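Long-range contacts in FBP protein (Leishmania major, PDB 5OEZ), which probably hydrolyses fructose 1,6-bisphosphate to fructose 6-phosphate and phosphate, a step of gluconeogenesis, with magnesium as cofactor: residues Glu226-Glu231 against Asp329-Phe334; Gly264-Pro269 against Thr318-Gly323. One frame throughout, in Å; residues are numbered along the deposited sequence.

Contact 1. Residues Glu226-Glu231 against Asp329-Phe334; sequences EPWFKE and DLCMAF
Cys331 is the first residue of Asp329-Phe334 to meet Glu226-Glu231. Its SG stands anti to the backbone N (chi1 -179°), and this brings the sulfur to the edges of two rings. SG lies 4.0 Å from CZ3 of Trp228 and 4.1 Å from CE1 of Phe229. Both are Cys sulfur-aromatic contacts made at the ring edge. The sulfur is nearly in the plane of the indole six-membered ring, 88° off its normal. The carbonyl O of Cys331 also approaches the indole obliquely, 3.5 Å from CZ3 of Trp228. Met332 follows and bends back at chi2 and chi3. Its methyl CE comes within 4.1 Å of CH2 of Trp228. Phe334 closes the row. Its CB packs 4.0 Å from CE3 of Trp228, while its ring leans on Glu231. There CD2 of Phe334 is 4.0 Å from CB of Glu231. The Glu231 carboxylate turns elsewhere and forms a salt bridge with Arg337. Within Glu226-Glu231, NE1 of Trp228 gives a weak hydrogen bond of 3.3 Å to OE1 of Glu226, the N-cap residue of its helix. Across the contact the side chains meet by apolar packing, with the buried indole of Trp228 in the middle. The short helical segments run at 133° to each other, with axes 9.1 Å apart at closest approach. Tyr235, further along helix 227-238, meets the Phe334 ring. Helices 227-238 and 325-338, both of the C-terminal domain of class 1 FBPases, thus pack together beside strand 317-323, whose Tyr321 touches Phe229, Cys331 and Met332.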
loop_
_atom_site.group_PDB
_atom_site.type_symbol
_atom_site.label_atom_id
_atom_site.label_comp_id
_atom_site.label_asym_id
_atom_site.label_seq_id
_atom_site.Cartn_x
_atom_site.Cartn_y
_atom_site.Cartn_z
ATOM N N GLU C 226 -39.366 26.555 0.904
ATOM C CA GLU C 226 -40.389 27.292 0.176
ATOM C C GLU C 226 -41.526 26.340 -0.170
ATOM O O GLU C 226 -41.271 25.162 -0.435
ATOM C CB GLU C 226 -39.812 27.893 -1.118
ATOM C CG GLU C 226 -38.847 29.039 -0.867
ATOM C CD GLU C 226 -38.362 29.681 -2.154
ATOM O OE1 GLU C 226 -37.530 29.069 -2.865
ATOM O OE2 GLU C 226 -38.793 30.816 -2.449
ATOM N N PRO C 227 -42.774 26.834 -0.177
ATOM C CA PRO C 227 -43.912 25.937 -0.454
ATOM C C PRO C 227 -43.824 25.141 -1.761
ATOM O O PRO C 227 -44.160 23.970 -1.766
ATOM C CB PRO C 227 -45.111 26.891 -0.470
ATOM C CG PRO C 227 -44.721 27.982 0.476
ATOM C CD PRO C 227 -43.221 28.132 0.376
ATOM N N TRP C 228 -43.370 25.755 -2.845
ATOM C CA TRP C 228 -43.278 25.032 -4.102
ATOM C C TRP C 228 -42.368 23.789 -4.009
ATOM O O TRP C 228 -42.655 22.771 -4.621
ATOM C CB TRP C 228 -42.843 25.936 -5.242
ATOM C CG TRP C 228 -41.386 26.356 -5.248
ATOM C CD1 TRP C 228 -40.877 27.539 -4.816
ATOM C CD2 TRP C 228 -40.268 25.602 -5.759
ATOM N NE1 TRP C 228 -39.514 27.571 -5.014
ATOM C CE2 TRP C 228 -39.116 26.390 -5.581
ATOM C CE3 TRP C 228 -40.135 24.335 -6.340
ATOM C CZ2 TRP C 228 -37.839 25.957 -5.978
ATOM C CZ3 TRP C 228 -38.888 23.910 -6.727
ATOM C CH2 TRP C 228 -37.751 24.718 -6.545
ATOM N N PHE C 229 -41.298 23.875 -3.222
ATOM C CA PHE C 229 -40.382 22.763 -3.060
ATOM C C PHE C 229 -40.936 21.673 -2.137
ATOM O O PHE C 229 -40.655 20.490 -2.338
ATOM C CB PHE C 229 -39.002 23.233 -2.581
ATOM C CG PHE C 229 -37.932 22.176 -2.712
ATOM C CD1 PHE C 229 -37.291 21.964 -3.933
ATOM C CD2 PHE C 229 -37.597 21.376 -1.634
ATOM C CE1 PHE C 229 -36.309 20.979 -4.061
ATOM C CE2 PHE C 229 -36.637 20.382 -1.764
ATOM C CZ PHE C 229 -35.983 20.190 -2.980
ATOM N N LYS C 230 -41.724 22.055 -1.141
ATOM C CA LYS C 230 -42.456 21.062 -0.351
ATOM C C LYS C 230 -43.389 20.277 -1.245
ATOM O O LYS C 230 -43.487 19.059 -1.131
ATOM C CB LYS C 230 -43.272 21.719 0.754
ATOM C CG LYS C 230 -42.453 22.401 1.829
ATOM C CD LYS C 230 -43.381 22.952 2.901
ATOM C CE LYS C 230 -42.618 23.685 3.979
ATOM N NZ LYS C 230 -43.552 24.453 4.823
ATOM N N GLU C 231 -44.085 20.982 -2.134
ATOM C CA GLU C 231 -45.012 20.322 -3.049
ATOM C C GLU C 231 -44.311 19.338 -3.965
ATOM O O GLU C 231 -44.828 18.259 -4.214
ATOM C CB GLU C 231 -45.801 21.351 -3.862
ATOM C CG GLU C 231 -46.785 22.133 -3.005
ATOM C CD GLU C 231 -47.542 23.214 -3.769
ATOM O OE1 GLU C 231 -47.633 23.152 -5.039
ATOM O OE2 GLU C 231 -48.102 24.109 -3.077
ATOM N N ASP C 329 -36.091 19.333 -14.723
ATOM C CA ASP C 329 -37.289 19.957 -15.371
ATOM C C ASP C 329 -38.568 19.769 -14.539
ATOM O O ASP C 329 -39.339 20.698 -14.413
ATOM C CB ASP C 329 -37.551 19.410 -16.785
ATOM C CG ASP C 329 -36.472 19.815 -17.806
ATOM O OD1 ASP C 329 -35.704 20.769 -17.556
ATOM O OD2 ASP C 329 -36.372 19.142 -18.858
ATOM N N LEU C 330 -38.762 18.580 -13.957
ATOM C CA LEU C 330 -39.935 18.318 -13.129
ATOM C C LEU C 330 -39.913 19.206 -11.883
ATOM O O LEU C 330 -40.928 19.774 -11.520
ATOM C CB LEU C 330 -40.017 16.836 -12.736
ATOM C CG LEU C 330 -41.169 16.413 -11.812
ATOM C CD1 LEU C 330 -42.484 16.574 -12.534
ATOM C CD2 LEU C 330 -41.011 14.982 -11.312
ATOM N N CYS C 331 -38.738 19.332 -11.272
ATOM C CA CYS C 331 -38.522 20.196 -10.117
ATOM C C CYS C 331 -38.833 21.656 -10.444
ATOM O O CYS C 331 -39.558 22.320 -9.722
ATOM C CB CYS C 331 -37.072 20.053 -9.630
ATOM S SG CYS C 331 -36.603 21.013 -8.179
ATOM N N MET C 332 -38.311 22.145 -11.562
ATOM C CA MET C 332 -38.565 23.520 -11.978
ATOM C C MET C 332 -40.022 23.775 -12.349
ATOM O O MET C 332 -40.483 24.914 -12.270
ATOM C CB MET C 332 -37.630 23.926 -13.130
ATOM C CG MET C 332 -36.176 24.110 -12.717
ATOM S SD MET C 332 -35.902 25.241 -11.319
ATOM C CE MET C 332 -35.630 24.102 -9.961
ATOM N N ALA C 333 -40.741 22.734 -12.766
ATOM C CA ALA C 333 -42.155 22.872 -13.107
ATOM C C ALA C 333 -42.992 23.234 -11.890
ATOM O O ALA C 333 -43.973 23.956 -12.020
ATOM C CB ALA C 333 -42.679 21.605 -13.761
ATOM N N PHE C 334 -42.630 22.711 -10.723
ATOM C CA PHE C 334 -43.294 23.116 -9.485
ATOM C C PHE C 334 -42.988 24.584 -9.131
ATOM O O PHE C 334 -43.864 25.301 -8.675
ATOM C CB PHE C 334 -42.930 22.188 -8.321
ATOM C CG PHE C 334 -43.651 20.876 -8.346
ATOM C CD1 PHE C 334 -43.144 19.785 -9.059
ATOM C CD2 PHE C 334 -44.864 20.728 -7.670
ATOM C CE1 PHE C 334 -43.822 18.565 -9.089
ATOM C CE2 PHE C 334 -45.547 19.531 -7.710
ATOM C CZ PHE C 334 -45.020 18.440 -8.417
#

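Contact 2. Residues Gly264-Pro269 against Thr318-Gly323; sequences GIFCYP and TPVYFG
Tyr321 reaches from its strand toward Cys267 and Pro269. Its CB leaves on the face of the sheet that also carries Cys267. CG lies anti to the carbonyl carbon (chi1 -45°), and the ring extends along the neighbouring strand. CD2 of Tyr321 comes first, 3.9 Å from SG of Cys267. The sulfur sits at the ring edge, 79° off the normal, in a Cys sulfur-aromatic contact. CE2 of Tyr321 then meets Pro269, 4.0 Å from its CB. At the tip, OH of Tyr321 packs 3.6 Å from CA of Pro269. Phe229 of helix 227-238 touches Cys267 and Pro269 here.

The two strands are antiparallel and belong to the mixed sheet of the C-terminal half of the FBPase class 1 fold. Phe266 and Phe322 form a hydrogen-bonded pair: N of Phe266 is 2.8 Å from O of Phe322, and the return bond is equally straight (175°). Tyr268 and Val320 form the next such pair. N of Tyr268 is 3.0 Å from O of Val320. The return bond, from N of Val320 to O of Tyr268, is 3.1 Å, with the donor lifted above the carbonyl plane.

The opposite face carries Phe266, Tyr268, Val320 and Phe322. CG2 of Val320 packs 4.1 Å from CB of Tyr268 and lies at the edge of that ring. Helices 252-262 and 281-294 cover parts of this face. Tyr268 binds fructose 6-phosphate in another structure of this protein, and its side chain touches Tyr248 and Lys278 of the same site.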
loop_
_atom_site.group_PDB
_atom_site.type_symbol
_atom_site.label_atom_id
_atom_site.label_comp_id
_atom_site.label_asym_id
_atom_site.label_seq_id
_atom_site.Cartn_x
_atom_site.Cartn_y
_atom_site.Cartn_z
ATOM N N GLY C 264 -30.514 10.962 -11.337
ATOM C CA GLY C 264 -31.321 11.464 -10.242
ATOM C C GLY C 264 -31.224 12.967 -10.124
ATOM O O GLY C 264 -30.883 13.677 -11.085
ATOM N N ILE C 265 -31.547 13.451 -8.932
ATOM C CA ILE C 265 -31.489 14.862 -8.610
ATOM C C ILE C 265 -30.840 15.048 -7.254
ATOM O O ILE C 265 -31.121 14.299 -6.313
ATOM C CB ILE C 265 -32.895 15.567 -8.702
ATOM C CG1 ILE C 265 -32.728 17.092 -8.683
ATOM C CG2 ILE C 265 -33.835 15.112 -7.606
ATOM C CD1 ILE C 265 -33.971 17.865 -9.088
ATOM N N PHE C 266 -29.997 16.080 -7.169
ATOM C CA PHE C 266 -29.430 16.553 -5.916
ATOM C C PHE C 266 -29.886 17.995 -5.681
ATOM O O PHE C 266 -29.707 18.833 -6.564
ATOM C CB PHE C 266 -27.895 16.492 -5.983
ATOM C CG PHE C 266 -27.227 17.031 -4.766
ATOM C CD1 PHE C 266 -27.235 16.303 -3.578
ATOM C CD2 PHE C 266 -26.643 18.302 -4.781
ATOM C CE1 PHE C 266 -26.648 16.810 -2.426
ATOM C CE2 PHE C 266 -26.068 18.826 -3.629
ATOM C CZ PHE C 266 -26.075 18.078 -2.452
ATOM N N CYS C 267 -30.395 18.289 -4.484
ATOM C CA CYS C 267 -30.927 19.632 -4.156
ATOM C C CYS C 267 -30.397 20.180 -2.838
ATOM O O CYS C 267 -30.342 19.472 -1.839
ATOM C CB CYS C 267 -32.438 19.603 -4.059
ATOM S SG CYS C 267 -33.289 19.035 -5.510
ATOM N N TYR C 268 -29.949 21.430 -2.882
ATOM C CA TYR C 268 -29.856 22.273 -1.694
ATOM C C TYR C 268 -30.748 23.469 -1.964
ATOM O O TYR C 268 -30.281 24.485 -2.491
ATOM C CB TYR C 268 -28.467 22.763 -1.391
ATOM C CG TYR C 268 -27.534 21.815 -0.671
ATOM C CD1 TYR C 268 -27.766 21.417 0.645
ATOM C CD2 TYR C 268 -26.367 21.368 -1.289
ATOM C CE1 TYR C 268 -26.887 20.550 1.304
ATOM C CE2 TYR C 268 -25.478 20.525 -0.634
ATOM C CZ TYR C 268 -25.743 20.109 0.660
ATOM O OH TYR C 268 -24.866 19.265 1.300
ATOM N N PRO C 269 -32.027 23.337 -1.616
ATOM C CA PRO C 269 -32.991 24.368 -1.929
ATOM C C PRO C 269 -32.849 25.550 -1.019
ATOM O O PRO C 269 -32.180 25.472 0.002
ATOM C CB PRO C 269 -34.328 23.691 -1.642
ATOM C CG PRO C 269 -34.027 22.778 -0.514
ATOM C CD PRO C 269 -32.610 22.291 -0.749
ATOM N N THR C 318 -25.473 30.362 -3.471
ATOM C CA THR C 318 -26.608 30.034 -4.315
ATOM C C THR C 318 -27.212 28.708 -3.848
ATOM O O THR C 318 -26.467 27.844 -3.416
ATOM C CB THR C 318 -26.185 29.936 -5.823
ATOM O OG1 THR C 318 -27.289 29.499 -6.624
ATOM C CG2 THR C 318 -25.014 28.979 -6.040
ATOM N N PRO C 319 -28.547 28.547 -3.966
ATOM C CA PRO C 319 -29.121 27.201 -3.940
ATOM C C PRO C 319 -28.804 26.457 -5.226
ATOM O O PRO C 319 -28.379 27.067 -6.207
ATOM C CB PRO C 319 -30.629 27.462 -3.851
ATOM C CG PRO C 319 -30.810 28.745 -4.568
ATOM C CD PRO C 319 -29.569 29.562 -4.307
ATOM N N VAL C 320 -28.978 25.136 -5.221
ATOM C CA VAL C 320 -28.678 24.316 -6.401
ATOM C C VAL C 320 -29.721 23.215 -6.575
ATOM O O VAL C 320 -30.179 22.620 -5.596
ATOM C CB VAL C 320 -27.245 23.658 -6.355
ATOM C CG1 VAL C 320 -26.148 24.716 -6.228
ATOM C CG2 VAL C 320 -27.125 22.646 -5.222
ATOM N N TYR C 321 -30.037 22.944 -7.838
ATOM C CA TYR C 321 -30.829 21.814 -8.273
ATOM C C TYR C 321 -30.074 21.197 -9.456
ATOM O O TYR C 321 -30.059 21.755 -10.557
ATOM C CB TYR C 321 -32.236 22.283 -8.667
ATOM C CG TYR C 321 -32.832 23.244 -7.668
ATOM C CD1 TYR C 321 -32.640 24.611 -7.812
ATOM C CD2 TYR C 321 -33.535 22.794 -6.551
ATOM C CE1 TYR C 321 -33.147 25.501 -6.893
ATOM C CE2 TYR C 321 -34.049 23.683 -5.623
ATOM C CZ TYR C 321 -33.869 25.035 -5.806
ATOM O OH TYR C 321 -34.355 25.953 -4.903
ATOM N N PHE C 322 -29.428 20.062 -9.202
ATOM C CA PHE C 322 -28.505 19.408 -10.146
ATOM C C PHE C 322 -28.971 18.000 -10.486
ATOM O O PHE C 322 -29.344 17.247 -9.598
ATOM C CB PHE C 322 -27.110 19.211 -9.516
ATOM C CG PHE C 322 -26.273 20.459 -9.374
ATOM C CD1 PHE C 322 -26.658 21.696 -9.870
ATOM C CD2 PHE C 322 -25.048 20.370 -8.748
ATOM C CE1 PHE C 322 -25.840 22.807 -9.713
ATOM C CE2 PHE C 322 -24.215 21.470 -8.606
ATOM C CZ PHE C 322 -24.609 22.692 -9.088
ATOM N N GLY C 323 -28.854 17.617 -11.750
ATOM C CA GLY C 323 -28.844 16.206 -12.106
ATOM C C GLY C 323 -29.394 15.901 -13.473
ATOM O O GLY C 323 -29.215 16.679 -14.428
#

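How the contacts relate
Both contacts are buried, but contact 2 lies nearer the middle of the chain, its centre about 13 Å from the centre of the chain, against about 24 Å for that of contact 1. Contact 2 is held by backbone hydrogen bonds between strands. Contact 1 joins two helices through rings and sulfur. They are joined along the chain, since strand 317-323 is followed by helix 325-338. Their side chains also meet: OH of Tyr321 is 3.6 Å from CZ2 of Trp228, and CZ of Phe229 is 3.8 Å from CB of Cys267. The helix pair therefore packs on one face of the sheet. Sugar-binding Tyr268 stands on the other.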